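Local atomic coordinates of Beta/alpha-amylase (PDB entry 3VOC), a protein that degrades starch, this chain being its family 14 beta-amylase domain, which removes maltose units successively from the non-reducing ends of alpha-1,4-glucan chains. Residues Gly273-Ala278 and Asp314-Leu319; Val252-Leu257 and Asn306-Lys311; Ala138-Asn143 and Lys266-Val271; Ser22-Leu27 and Val67-Leu72; Ser104-Gln109 and Ala185-Ala190. One frame throughout, in Å; residues are numbered along the deposited sequence.

Contact 1: residues Gly273-Ala278 and Asp314-Leu319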
# COMPACT_ATOMS: atom_id res chain seq x y z
N GLY A 273 -11.82 5.55 -17.42
CA GLY A 273 -12.60 4.32 -17.51
C GLY A 273 -11.72 3.08 -17.48
O GLY A 273 -11.99 2.09 -18.16
N VAL A 274 -10.67 3.11 -16.66
CA VAL A 274 -9.77 1.97 -16.54
C VAL A 274 -9.91 1.34 -15.15
O VAL A 274 -10.52 1.94 -14.27
CB VAL A 274 -8.30 2.39 -16.77
CG1 VAL A 274 -8.06 2.81 -18.23
CG2 VAL A 274 -7.90 3.51 -15.76
N ARG A 275 -9.36 0.14 -14.97
CA ARG A 275 -9.28 -0.48 -13.63
C ARG A 275 -8.47 0.40 -12.67
O ARG A 275 -7.44 0.96 -13.05
CB ARG A 275 -8.63 -1.87 -13.68
CG ARG A 275 -9.38 -2.94 -14.49
CD ARG A 275 -10.84 -3.06 -14.06
NE ARG A 275 -10.95 -3.42 -12.65
CZ ARG A 275 -12.08 -3.37 -11.95
NH1 ARG A 275 -13.21 -2.96 -12.52
NH2 ARG A 275 -12.09 -3.71 -10.66
N ILE A 276 -8.94 0.49 -11.43
CA ILE A 276 -8.24 1.21 -10.38
C ILE A 276 -7.83 0.17 -9.34
O ILE A 276 -8.61 -0.74 -9.01
CB ILE A 276 -9.16 2.28 -9.74
CG1 ILE A 276 -9.71 3.22 -10.82
CG2 ILE A 276 -8.42 3.07 -8.63
CD1 ILE A 276 -10.90 4.08 -10.37
N GLY A 277 -6.60 0.30 -8.84
CA GLY A 277 -6.12 -0.65 -7.86
C GLY A 277 -5.55 -0.02 -6.60
O GLY A 277 -5.27 1.19 -6.54
N ALA A 278 -5.33 -0.86 -5.60
CA ALA A 278 -4.64 -0.45 -4.38
C ALA A 278 -3.86 -1.66 -3.88
O ALA A 278 -4.05 -2.78 -4.37
CB ALA A 278 -5.61 0.08 -3.32
N ASP A 314 -15.99 -4.99 -3.10
CA ASP A 314 -17.11 -4.05 -2.92
C ASP A 314 -16.77 -2.68 -3.49
O ASP A 314 -17.64 -2.02 -4.07
CB ASP A 314 -17.49 -3.90 -1.44
CG ASP A 314 -18.09 -5.17 -0.85
OD1 ASP A 314 -18.49 -6.09 -1.61
OD2 ASP A 314 -18.16 -5.24 0.39
N ALA A 315 -15.52 -2.24 -3.31
CA ALA A 315 -15.10 -0.92 -3.81
C ALA A 315 -14.76 -0.95 -5.31
O ALA A 315 -14.46 0.10 -5.92
CB ALA A 315 -13.92 -0.39 -3.01
N ASP A 316 -14.81 -2.14 -5.90
CA ASP A 316 -14.46 -2.33 -7.30
C ASP A 316 -13.06 -1.80 -7.57
O ASP A 316 -12.85 -0.93 -8.42
CB ASP A 316 -15.50 -1.69 -8.24
CG ASP A 316 -15.27 -2.06 -9.69
OD1 ASP A 316 -14.87 -3.20 -9.95
OD2 ASP A 316 -15.49 -1.20 -10.58
N LEU A 317 -12.12 -2.32 -6.78
CA LEU A 317 -10.68 -2.06 -6.90
C LEU A 317 -9.93 -3.37 -7.10
O LEU A 317 -10.27 -4.40 -6.49
CB LEU A 317 -10.14 -1.39 -5.64
CG LEU A 317 -10.76 -0.02 -5.29
CD1 LEU A 317 -10.30 0.48 -3.94
CD2 LEU A 317 -10.44 1.03 -6.36
N ASP A 318 -8.92 -3.33 -7.96
CA ASP A 318 -8.05 -4.49 -8.16
C ASP A 318 -7.05 -4.54 -7.02
O ASP A 318 -6.76 -3.51 -6.41
CB ASP A 318 -7.34 -4.41 -9.50
CG ASP A 318 -8.28 -4.61 -10.69
OD1 ASP A 318 -9.48 -4.85 -10.49
OD2 ASP A 318 -7.80 -4.57 -11.83
N LEU A 319 -6.52 -5.72 -6.76
CA LEU A 319 -5.61 -5.90 -5.62
C LEU A 319 -4.20 -6.16 -6.10
O LEU A 319 -3.96 -7.06 -6.91
CB LEU A 319 -6.09 -7.08 -4.74
CG LEU A 319 -5.14 -7.55 -3.63
CD1 LEU A 319 -4.97 -6.43 -2.65
CD2 LEU A 319 -5.71 -8.79 -2.91
O HOH W 1 -11.50 -0.39 -10.93
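Arg275 reaches across to two aspartates of 314-319 and holds one oxygen of each. Its chain is bent at chi2 (-52°) and chi3 (-60°), which brings the guanidinium between the two carboxylates. Side-on, NE and NH2 both meet OD1 of Asp318, NH2 at 2.9 Å from Asp318 OD1; both come from the same face of the carboxylate, above its plane. End-on, NH1 and NH2 share OD1 of Asp316, with Arg275 NH2 again 2.9 Å from Asp316 OD1. Both acceptors lie close to the guanidinium plane, so its rotation is well fixed, and a water that also links Ile276 N to Asp316 O sits over one face. Asp316 points CG opposite its backbone N (chi1 -171°), leaning toward the arginine from the Schellman turn that ends helix 305-315. Underneath, the backbones pair as parallel strands: Asp318 N donates to Ile276 O at 2.8 Å, and Ala278 N to Asp318 O at 3.1 Å. On the side away from the charges, Ile276 CG2 packs on Leu317 CD2 at 3.7 Å. The second oxygen of Asp318 is taken by Lys153 and Arg355, so positive groups gather round this buried carboxylate. These are adjacent strands of the TIM barrel, 275-279 and 318-321, with strand 153-156 flanking the first, while helices 240-268 and 305-315 cover Ile276, Ala278, Leu317 and Leu319 from outside.

Contact 2: residues Val252-Leu257 and Asn306-Lys311; sequences VLEKHL and NRLIQK
Glu254 and Arg307 join two barrel helices through a side-on, two-pronged salt bridge. Arg307 NH2 lies 2.9 Å from Glu254 OE1, which it meets from above the carboxylate plane. Arg307 NE is 2.9 Å from Glu254 OE2 and meets the syn lone pair there, in the straighter bond of the two (160°). The two flat groups are turned 49° apart, so the grip is twisted. A bend at chi3 swings the guanidinium back toward the glutamate. Around this pair the aliphatic parts pack: Glu254 CG touches Leu308 CD1 at 4.0 Å, and Lys311, in the conformer given, passes Leu257 CD2 with its CB and CG before CD and CE reach the Glu254 carbonyl oxygen. One shell further out, Gln250, a turn earlier on the same helix as Glu254, donates to OE2, and Ser247 bonds Arg307 NH1, so both ends of the salt bridge are steadied from helix 240-268. The segments run nearly parallel, 13° apart, with axes 10.0 Å from each other, as expected of neighbouring helices around a TIM barrel. Leu257 also touches Leu317, just ahead of strand 318-321, and Ile309 faces the next helix, 338-352.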
# COMPACT_ATOMS: atom_id res chain seq x y z
N VAL A 252 -11.29 0.72 10.14
CA VAL A 252 -10.78 2.05 9.80
C VAL A 252 -10.10 2.06 8.41
O VAL A 252 -10.38 2.93 7.58
CB VAL A 252 -9.84 2.61 10.91
CG1 VAL A 252 -9.15 3.89 10.46
CG2 VAL A 252 -10.63 2.86 12.20
N LEU A 253 -9.23 1.09 8.17
CA LEU A 253 -8.63 0.92 6.84
C LEU A 253 -9.67 0.59 5.78
O LEU A 253 -9.61 1.12 4.66
CB LEU A 253 -7.56 -0.19 6.86
CG LEU A 253 -6.37 0.04 7.80
CD1 LEU A 253 -5.49 -1.22 7.83
CD2 LEU A 253 -5.55 1.27 7.36
N GLU A 254 -10.62 -0.27 6.13
CA GLU A 254 -11.65 -0.67 5.16
C GLU A 254 -12.52 0.52 4.74
O GLU A 254 -12.80 0.70 3.55
CB GLU A 254 -12.53 -1.80 5.70
CG GLU A 254 -11.78 -3.11 5.91
CD GLU A 254 -12.55 -4.10 6.75
OE1 GLU A 254 -13.26 -3.68 7.68
OE2 GLU A 254 -12.44 -5.31 6.50
N LYS A 255 -12.92 1.34 5.71
CA LYS A 255 -13.71 2.52 5.39
C LYS A 255 -12.90 3.50 4.54
O LYS A 255 -13.42 4.10 3.59
CB LYS A 255 -14.22 3.22 6.65
CG LYS A 255 -15.07 4.46 6.33
CD LYS A 255 -15.80 4.99 7.56
CE LYS A 255 -16.63 6.23 7.21
NZ LYS A 255 -17.11 6.94 8.43
N HIS A 256 -11.61 3.62 4.86
CA HIS A 256 -10.72 4.47 4.09
C HIS A 256 -10.65 4.00 2.63
O HIS A 256 -10.73 4.81 1.71
CB HIS A 256 -9.33 4.47 4.74
CG HIS A 256 -8.34 5.37 4.07
ND1 HIS A 256 -8.54 6.72 3.92
CD2 HIS A 256 -7.12 5.11 3.53
CE1 HIS A 256 -7.51 7.26 3.30
NE2 HIS A 256 -6.63 6.30 3.05
N LEU A 257 -10.51 2.68 2.44
CA LEU A 257 -10.47 2.12 1.09
C LEU A 257 -11.75 2.48 0.33
O LEU A 257 -11.70 2.86 -0.85
CB LEU A 257 -10.31 0.60 1.13
CG LEU A 257 -10.06 -0.12 -0.20
CD1 LEU A 257 -8.67 0.25 -0.75
CD2 LEU A 257 -10.19 -1.64 0.00
N ASN A 306 -10.13 -12.32 4.56
CA ASN A 306 -11.37 -12.55 3.78
C ASN A 306 -12.17 -11.25 3.73
O ASN A 306 -12.65 -10.84 2.68
CB ASN A 306 -12.23 -13.67 4.39
CG ASN A 306 -11.68 -15.07 4.12
OD1 ASN A 306 -11.37 -15.44 2.98
ND2 ASN A 306 -11.59 -15.86 5.18
N ARG A 307 -12.32 -10.61 4.88
CA ARG A 307 -13.11 -9.40 4.96
C ARG A 307 -12.43 -8.24 4.25
O ARG A 307 -13.09 -7.44 3.61
CB ARG A 307 -13.35 -9.01 6.41
CG ARG A 307 -14.56 -8.12 6.59
CD ARG A 307 -14.75 -7.85 8.07
NE ARG A 307 -13.98 -6.69 8.49
CZ ARG A 307 -13.71 -6.39 9.76
NH1 ARG A 307 -14.10 -7.20 10.73
NH2 ARG A 307 -13.04 -5.28 10.05
N LEU A 308 -11.11 -8.13 4.40
CA LEU A 308 -10.38 -7.03 3.79
C LEU A 308 -10.47 -7.12 2.27
O LEU A 308 -10.70 -6.11 1.59
CB LEU A 308 -8.91 -7.06 4.23
CG LEU A 308 -8.01 -5.92 3.71
CD1 LEU A 308 -8.50 -4.54 4.18
CD2 LEU A 308 -6.60 -6.13 4.17
N ILE A 309 -10.32 -8.33 1.75
CA ILE A 309 -10.32 -8.52 0.29
C ILE A 309 -11.73 -8.36 -0.25
O ILE A 309 -11.92 -7.84 -1.35
CB ILE A 309 -9.59 -9.85 -0.12
CG1 ILE A 309 -8.09 -9.73 0.22
CG2 ILE A 309 -9.70 -10.11 -1.63
CD1 ILE A 309 -7.35 -11.10 0.27
N GLN A 310 -12.73 -8.75 0.54
CA GLN A 310 -14.13 -8.44 0.22
C GLN A 310 -14.36 -6.93 0.01
O GLN A 310 -15.16 -6.55 -0.87
CB GLN A 310 -15.09 -8.97 1.29
CG GLN A 310 -16.59 -8.74 0.94
CD GLN A 310 -17.02 -9.39 -0.36
OE1 GLN A 310 -17.70 -8.77 -1.20
NE2 GLN A 310 -16.61 -10.65 -0.55
N LYS A 311 -13.68 -6.09 0.79
CA LYS A 311 -13.82 -4.65 0.64
C LYS A 311 -13.24 -4.16 -0.69
O LYS A 311 -13.79 -3.23 -1.29
CB LYS A 311 -13.20 -3.89 1.83
CG LYS A 311 -13.51 -2.41 1.87
CD LYS A 311 -14.94 -2.13 2.35
CE LYS A 311 -15.23 -0.64 2.40
NZ LYS A 311 -16.71 -0.42 2.40

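Contact 3: residues Ala138-Asn143 and Lys266-Val271; sequences ASFAEN and KNFDSV
Ala141 is the small knob at the middle of this contact: its methyl sits in a shallow hollow lined by the Asn267 carbonyl, the Phe268 ring and Val271. Ala141 CB lies 3.4 Å from Asn267 O and 4.0 Å from Phe268 CD1, meeting that ring at its edge. With alanines at 138 and 141 the backbones come close, 5.4 Å between the CA atoms of Ala138 and Asn267. To the inner side of the methyl, Phe140 and Phe268 meet through ring atoms, Phe140 CD2 to Phe268 CE1 at 4.0 Å. The side chains cross at about a right angle, CE1 arriving at the edge of the Phe140 ring. Phe140 points its CG opposite the backbone N (chi1 -179°), carrying the ring inward to strand 73-79, where Trp74, Pro76 and Ile78 receive it. On the other flank, Val271 CG1 rests 3.9 Å from Ala141 O. Asn267 lies alongside the start of 138-143, its OD1 3.3 Å from Ala138 CB, while its ND2 is bonded to Asp134 and to the Ala263 carbonyl. A leucine here would probably leave Asp134 OD1 and that carbonyl without the amide donor. Between the segments themselves the contact is van der Waals packing, so shape sets the fit of helix 127-144 against the end of helix 240-268; polar ties from Asn267 and Lys266 run to Asp134, one turn before Ala138.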
# COMPACT_ATOMS: atom_id res chain seq x y z
N ALA A 138 -9.35 14.70 -8.82
CA ALA A 138 -10.02 15.59 -9.77
C ALA A 138 -8.99 16.35 -10.58
O ALA A 138 -9.08 16.43 -11.81
CB ALA A 138 -10.95 16.58 -9.01
N SER A 139 -8.00 16.91 -9.89
CA SER A 139 -6.96 17.64 -10.58
C SER A 139 -6.17 16.74 -11.53
O SER A 139 -5.86 17.16 -12.64
CB SER A 139 -6.01 18.33 -9.60
OG SER A 139 -5.17 19.19 -10.33
N PHE A 140 -5.84 15.53 -11.08
CA PHE A 140 -5.12 14.60 -11.96
C PHE A 140 -5.91 14.30 -13.22
O PHE A 140 -5.38 14.34 -14.34
CB PHE A 140 -4.79 13.27 -11.24
CG PHE A 140 -4.03 12.32 -12.09
CD1 PHE A 140 -2.66 12.48 -12.31
CD2 PHE A 140 -4.69 11.28 -12.73
CE1 PHE A 140 -1.96 11.60 -13.16
CE2 PHE A 140 -3.99 10.40 -13.57
CZ PHE A 140 -2.64 10.56 -13.79
N ALA A 141 -7.19 13.99 -13.03
CA ALA A 141 -8.07 13.64 -14.12
C ALA A 141 -8.13 14.79 -15.13
O ALA A 141 -8.02 14.57 -16.34
CB ALA A 141 -9.47 13.32 -13.58
N GLU A 142 -8.29 16.01 -14.62
CA GLU A 142 -8.35 17.21 -15.45
C GLU A 142 -7.05 17.45 -16.22
O GLU A 142 -7.06 17.78 -17.41
CB GLU A 142 -8.70 18.41 -14.57
CG GLU A 142 -9.01 19.69 -15.31
CD GLU A 142 -9.75 20.69 -14.43
OE1 GLU A 142 -9.11 21.28 -13.53
OE2 GLU A 142 -10.98 20.86 -14.64
N ASN A 143 -5.91 17.25 -15.56
CA ASN A 143 -4.63 17.52 -16.20
C ASN A 143 -4.12 16.43 -17.14
O ASN A 143 -3.33 16.70 -18.05
CB ASN A 143 -3.57 17.84 -15.15
CG ASN A 143 -3.69 19.27 -14.66
OD1 ASN A 143 -3.03 20.16 -15.17
ND2 ASN A 143 -4.56 19.48 -13.68
N LYS A 266 -15.24 8.21 -9.00
CA LYS A 266 -16.02 9.39 -9.36
C LYS A 266 -15.24 10.27 -10.34
O LYS A 266 -15.81 10.76 -11.32
CB LYS A 266 -16.39 10.18 -8.12
CG LYS A 266 -17.24 11.44 -8.41
CD LYS A 266 -17.50 12.22 -7.13
CE LYS A 266 -16.29 13.05 -6.74
NZ LYS A 266 -16.60 14.08 -5.71
N ASN A 267 -13.95 10.44 -10.08
CA ASN A 267 -13.10 11.28 -10.90
C ASN A 267 -12.53 10.62 -12.15
O ASN A 267 -12.21 11.31 -13.13
CB ASN A 267 -11.98 11.86 -10.04
CG ASN A 267 -12.49 12.94 -9.09
OD1 ASN A 267 -12.94 13.98 -9.53
ND2 ASN A 267 -12.47 12.66 -7.79
N PHE A 268 -12.39 9.30 -12.13
CA PHE A 268 -11.65 8.62 -13.20
C PHE A 268 -12.52 7.86 -14.18
O PHE A 268 -12.11 7.67 -15.33
CB PHE A 268 -10.59 7.65 -12.64
CG PHE A 268 -9.54 8.31 -11.79
CD1 PHE A 268 -9.17 9.65 -11.99
CD2 PHE A 268 -8.87 7.57 -10.81
CE1 PHE A 268 -8.19 10.26 -11.20
CE2 PHE A 268 -7.87 8.16 -10.02
CZ PHE A 268 -7.53 9.50 -10.20
N ASP A 269 -13.67 7.37 -13.73
CA ASP A 269 -14.43 6.42 -14.54
C ASP A 269 -14.96 7.01 -15.84
O ASP A 269 -15.03 6.31 -16.84
CB ASP A 269 -15.57 5.76 -13.77
CG ASP A 269 -15.08 4.70 -12.80
OD1 ASP A 269 -13.86 4.48 -12.70
OD2 ASP A 269 -15.91 4.11 -12.10
N SER A 270 -15.31 8.29 -15.83
CA SER A 270 -15.80 8.94 -17.06
C SER A 270 -14.70 9.67 -17.85
O SER A 270 -14.96 10.24 -18.90
CB SER A 270 -16.96 9.88 -16.73
OG SER A 270 -16.50 10.96 -15.94
N VAL A 271 -13.46 9.63 -17.36
CA VAL A 271 -12.35 10.29 -18.04
C VAL A 271 -11.44 9.21 -18.61
O VAL A 271 -11.14 9.20 -19.81
CB VAL A 271 -11.58 11.23 -17.08
CG1 VAL A 271 -10.32 11.78 -17.74
CG2 VAL A 271 -12.52 12.39 -16.61

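Contact 4: residues Ser22-Leu27 and Val67-Leu72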
# COMPACT_ATOMS: atom_id res chain seq x y z
N SER A 22 19.15 9.98 -20.17
CA SER A 22 19.43 8.67 -19.53
C SER A 22 18.16 7.85 -19.33
O SER A 22 18.10 6.66 -19.68
CB SER A 22 20.12 8.89 -18.18
OG SER A 22 20.17 7.69 -17.42
N PHE A 23 17.15 8.49 -18.77
CA PHE A 23 15.87 7.82 -18.51
C PHE A 23 15.25 7.36 -19.82
O PHE A 23 14.73 6.24 -19.89
CB PHE A 23 14.94 8.78 -17.75
CG PHE A 23 13.63 8.19 -17.37
CD1 PHE A 23 13.56 6.93 -16.77
CD2 PHE A 23 12.44 8.89 -17.61
CE1 PHE A 23 12.33 6.38 -16.40
CE2 PHE A 23 11.20 8.35 -17.23
CZ PHE A 23 11.14 7.10 -16.63
N LYS A 24 15.32 8.19 -20.86
CA LYS A 24 14.82 7.80 -22.18
C LYS A 24 15.52 6.55 -22.76
O LYS A 24 14.87 5.71 -23.37
CB LYS A 24 14.88 8.97 -23.17
CG LYS A 24 13.86 10.07 -22.90
CD LYS A 24 13.95 11.16 -23.93
CE LYS A 24 12.94 12.28 -23.64
NZ LYS A 24 12.62 13.08 -24.86
N LYS A 25 16.84 6.45 -22.58
CA LYS A 25 17.59 5.24 -22.98
C LYS A 25 17.08 4.00 -22.24
O LYS A 25 16.92 2.92 -22.83
CB LYS A 25 19.09 5.41 -22.70
CG LYS A 25 19.81 6.32 -23.69
CD LYS A 25 21.29 6.50 -23.34
CE LYS A 25 21.79 7.80 -23.94
NZ LYS A 25 23.17 8.18 -23.50
N GLN A 26 16.84 4.16 -20.93
CA GLN A 26 16.30 3.05 -20.13
C GLN A 26 14.92 2.64 -20.64
O GLN A 26 14.63 1.44 -20.75
CB GLN A 26 16.19 3.42 -18.66
CG GLN A 26 17.51 3.55 -17.92
CD GLN A 26 17.29 3.98 -16.48
OE1 GLN A 26 16.61 4.97 -16.23
NE2 GLN A 26 17.81 3.22 -15.53
N LEU A 27 14.07 3.62 -20.93
CA LEU A 27 12.72 3.34 -21.42
C LEU A 27 12.76 2.58 -22.75
O LEU A 27 12.04 1.60 -22.91
CB LEU A 27 11.91 4.63 -21.57
CG LEU A 27 11.60 5.39 -20.28
CD1 LEU A 27 10.89 6.70 -20.64
CD2 LEU A 27 10.73 4.53 -19.35
N VAL A 67 7.61 8.58 -21.40
CA VAL A 67 7.08 7.20 -21.42
C VAL A 67 6.30 6.96 -22.73
O VAL A 67 6.52 5.96 -23.41
CB VAL A 67 6.24 6.89 -20.14
CG1 VAL A 67 5.46 5.56 -20.27
CG2 VAL A 67 7.15 6.85 -18.91
N LYS A 68 5.42 7.90 -23.08
CA LYS A 68 4.64 7.85 -24.32
C LYS A 68 5.53 7.79 -25.57
O LYS A 68 5.30 6.99 -26.47
CB LYS A 68 3.76 9.09 -24.42
CG LYS A 68 2.92 9.14 -25.69
CD LYS A 68 2.09 10.40 -25.74
CE LYS A 68 1.25 10.40 -27.00
NZ LYS A 68 2.05 10.82 -28.20
N GLU A 69 6.55 8.64 -25.60
CA GLU A 69 7.47 8.73 -26.74
C GLU A 69 8.25 7.42 -26.95
O GLU A 69 8.55 7.06 -28.10
CB GLU A 69 8.41 9.94 -26.57
CG GLU A 69 9.55 10.04 -27.59
CD GLU A 69 10.58 11.13 -27.25
OE1 GLU A 69 11.06 11.19 -26.10
OE2 GLU A 69 10.91 11.93 -28.15
N ALA A 70 8.53 6.70 -25.87
CA ALA A 70 9.19 5.39 -25.96
C ALA A 70 8.25 4.25 -26.35
O ALA A 70 8.67 3.10 -26.48
CB ALA A 70 9.92 5.06 -24.66
N GLY A 71 6.97 4.57 -26.55
CA GLY A 71 5.98 3.58 -26.94
C GLY A 71 5.46 2.72 -25.80
O GLY A 71 4.87 1.68 -26.04
N LEU A 72 5.69 3.16 -24.56
CA LEU A 72 5.20 2.46 -23.38
C LEU A 72 3.89 3.03 -22.85
O LEU A 72 3.57 4.20 -23.08
CB LEU A 72 6.25 2.52 -22.26
CG LEU A 72 7.54 1.77 -22.59
CD1 LEU A 72 8.73 2.31 -21.79
CD2 LEU A 72 7.33 0.27 -22.36
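Leu27 and Ala70 mark the nearest approach of the two backbones, 6.1 Å between their CA atoms. Segment 22-27 is helical throughout, whereas 67-72 runs out of the last turn of helix 58-69 and closes it with a Schellman motif. Gly71 takes the positive phi (80°), Gly71 N bonds back to Lys68 O, and Leu72 N to Val67 O, so the chain turns sharply and brings Leu72 round to the same partner as Ala70. That partner is Leu27. Its CB meets Ala70 CB at 3.7 Å, and its two methyls part: Leu27 CD1 goes to Val67 CG2 at 4.1 Å, and Leu27 CD2 to Leu72 CD1 at 3.9 Å. Within its own helix, Leu27 CD1 also lies over one face of the Phe23 ring, toward its rim. At the outer edge, Lys24 stretches out beyond CG and crosses the Glu69 side chain at about a right angle. Lys24 NZ donates at 2.7 Å to Glu69 OE1, which accepts through its syn lone pair. A methionine in its place would probably leave the Glu69 carboxylate without its positive mate and lose the charged link between the two helices at the outer edge. The contact joins the first two helices of the barrel's outer layer; Leu27 and Leu72 reach inward to Ile38 on strand 37-43, and Phe23 packs edge-to-face with Tyr63 of helix 58-69.

Contact 5: residues Ser104-Gln109 and Ala185-Ala190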
# COMPACT_ATOMS: atom_id res chain seq x y z
N SER A 104 -5.87 19.37 13.08
CA SER A 104 -5.04 19.13 14.25
C SER A 104 -4.11 17.96 13.96
O SER A 104 -4.51 16.99 13.31
CB SER A 104 -5.87 18.87 15.51
OG SER A 104 -6.25 17.53 15.64
N ALA A 105 -2.87 18.05 14.45
CA ALA A 105 -1.88 16.98 14.23
C ALA A 105 -2.45 15.66 14.73
O ALA A 105 -2.30 14.63 14.07
CB ALA A 105 -0.56 17.29 14.91
N ASP A 106 -3.09 15.69 15.90
CA ASP A 106 -3.66 14.49 16.51
C ASP A 106 -4.69 13.78 15.60
O ASP A 106 -4.71 12.55 15.52
CB ASP A 106 -4.30 14.82 17.87
CG ASP A 106 -4.85 13.59 18.59
OD1 ASP A 106 -4.09 12.98 19.37
OD2 ASP A 106 -6.02 13.21 18.34
N GLU A 107 -5.53 14.55 14.92
CA GLU A 107 -6.53 13.97 14.03
C GLU A 107 -5.91 13.49 12.71
O GLU A 107 -6.46 12.59 12.06
CB GLU A 107 -7.59 15.02 13.70
CG GLU A 107 -8.53 15.35 14.85
CD GLU A 107 -9.54 16.42 14.48
OE1 GLU A 107 -9.88 16.52 13.27
OE2 GLU A 107 -9.97 17.17 15.39
N MET A 108 -4.79 14.10 12.32
CA MET A 108 -4.17 13.83 11.01
C MET A 108 -3.10 12.77 11.03
O MET A 108 -2.73 12.23 9.99
CB MET A 108 -3.54 15.11 10.47
CG MET A 108 -4.52 16.24 10.27
SD MET A 108 -3.61 17.76 9.99
CE MET A 108 -2.65 17.31 8.53
N GLN A 109 -2.57 12.48 12.21
CA GLN A 109 -1.45 11.57 12.28
C GLN A 109 -1.77 10.24 12.94
O GLN A 109 -2.93 9.97 13.29
CB GLN A 109 -0.26 12.26 12.95
CG GLN A 109 0.24 13.48 12.14
CD GLN A 109 1.38 14.22 12.82
OE1 GLN A 109 1.61 14.05 14.02
NE2 GLN A 109 2.09 15.04 12.05
N ALA A 185 -2.97 3.25 17.11
CA ALA A 185 -4.27 3.81 17.44
C ALA A 185 -4.21 4.62 18.73
O ALA A 185 -5.18 4.62 19.50
CB ALA A 185 -5.32 2.68 17.55
N TYR A 186 -3.10 5.34 18.94
CA TYR A 186 -2.87 6.01 20.23
C TYR A 186 -3.04 7.51 20.24
O TYR A 186 -2.90 8.15 21.29
CB TYR A 186 -1.57 5.54 20.89
CG TYR A 186 -1.64 4.05 21.10
CD1 TYR A 186 -2.09 3.50 22.32
CD2 TYR A 186 -1.35 3.18 20.06
CE1 TYR A 186 -2.20 2.10 22.48
CE2 TYR A 186 -1.46 1.80 20.21
CZ TYR A 186 -1.89 1.27 21.42
OH TYR A 186 -1.97 -0.11 21.55
N THR A 187 -3.39 8.09 19.09
CA THR A 187 -3.84 9.48 19.09
C THR A 187 -5.13 9.56 19.89
O THR A 187 -5.85 8.57 20.04
CB THR A 187 -4.10 10.04 17.68
OG1 THR A 187 -4.98 9.16 16.96
CG2 THR A 187 -2.79 10.21 16.91
N GLU A 188 -5.42 10.74 20.44
CA GLU A 188 -6.69 10.93 21.12
C GLU A 188 -7.85 10.66 20.17
O GLU A 188 -8.85 10.06 20.58
CB GLU A 188 -6.80 12.32 21.74
CG GLU A 188 -5.81 12.54 22.90
CD GLU A 188 -5.91 11.45 23.96
OE1 GLU A 188 -7.03 11.13 24.41
OE2 GLU A 188 -4.85 10.91 24.35
N THR A 189 -7.68 11.06 18.91
CA THR A 189 -8.70 10.90 17.87
C THR A 189 -9.00 9.43 17.64
O THR A 189 -10.16 9.03 17.57
CB THR A 189 -8.27 11.59 16.56
OG1 THR A 189 -8.21 13.01 16.78
CG2 THR A 189 -9.25 11.30 15.41
N ALA A 190 -7.95 8.62 17.55
CA ALA A 190 -8.10 7.17 17.38
C ALA A 190 -8.74 6.54 18.61
O ALA A 190 -9.66 5.73 18.49
CB ALA A 190 -6.76 6.51 17.06
O HOH W 2 -5.74 10.21 14.70
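Asp106 meets the N-terminus of helix 188-202, where Thr187 is the N-cap, its OG1 accepting from Ala190 N, and the Asp106 carboxylate accepts from the N-H groups of Glu188 and Thr189. With chi1 at -177° its CG stands opposite the backbone N, and the group reaches out from the short helix 105-108 toward these two residues. Each oxygen takes one N-H through its syn lone pair: Glu188 N lies 2.8 Å from Asp106 OD1, and Thr189 N 2.8 Å from Asp106 OD2. OD2 also accepts from the Thr189 hydroxyl, which arrives nearly along the C-O bond, while the Asp106 and Thr189 side chains run past each other in opposite directions. Three bonds thus fix the carboxylate, and the positive end of the helix dipole would be expected to stabilise its charge. Thr187 CG2 leans on the Asp106 carbonyl side, 3.3 Å from Asp106 O. Glu107 crosses Thr189 at about a right angle, with Glu107 CG 3.1 Å from Thr189 OG1. Glu188 turns its acid away to Lys191. Beside the carbonyls of Asp106 and Gln109 one water joins the segments, accepting from Thr187 OG1 at 2.6 Å and donating to Asp106 O at 2.7 Å and to Gln109 O.

In the fold
Contacts 1 and 2 share helix 305-315 and meet directly: Leu317 CD1 packs 3.6 Å from Leu257 CD1, joining strand pair to helix pair. Contact 3 takes up the far end of helix 240-268, whose middle serves contact 2, and touches contact 1 where Gly273 N approaches Phe268 O at 3.0 Å, probably as a hydrogen bond. Contact 1 lies close to the catalytic centre, the Ala278 side chain being about 8 Å from that of Glu163, the predicted proton donor. In contact 3, the Ala138 side chain is about 9 Å from the calcium ion. Contacts 4 and 5 lie on opposite sides of the chain's centre, their own centres about 43 Å apart.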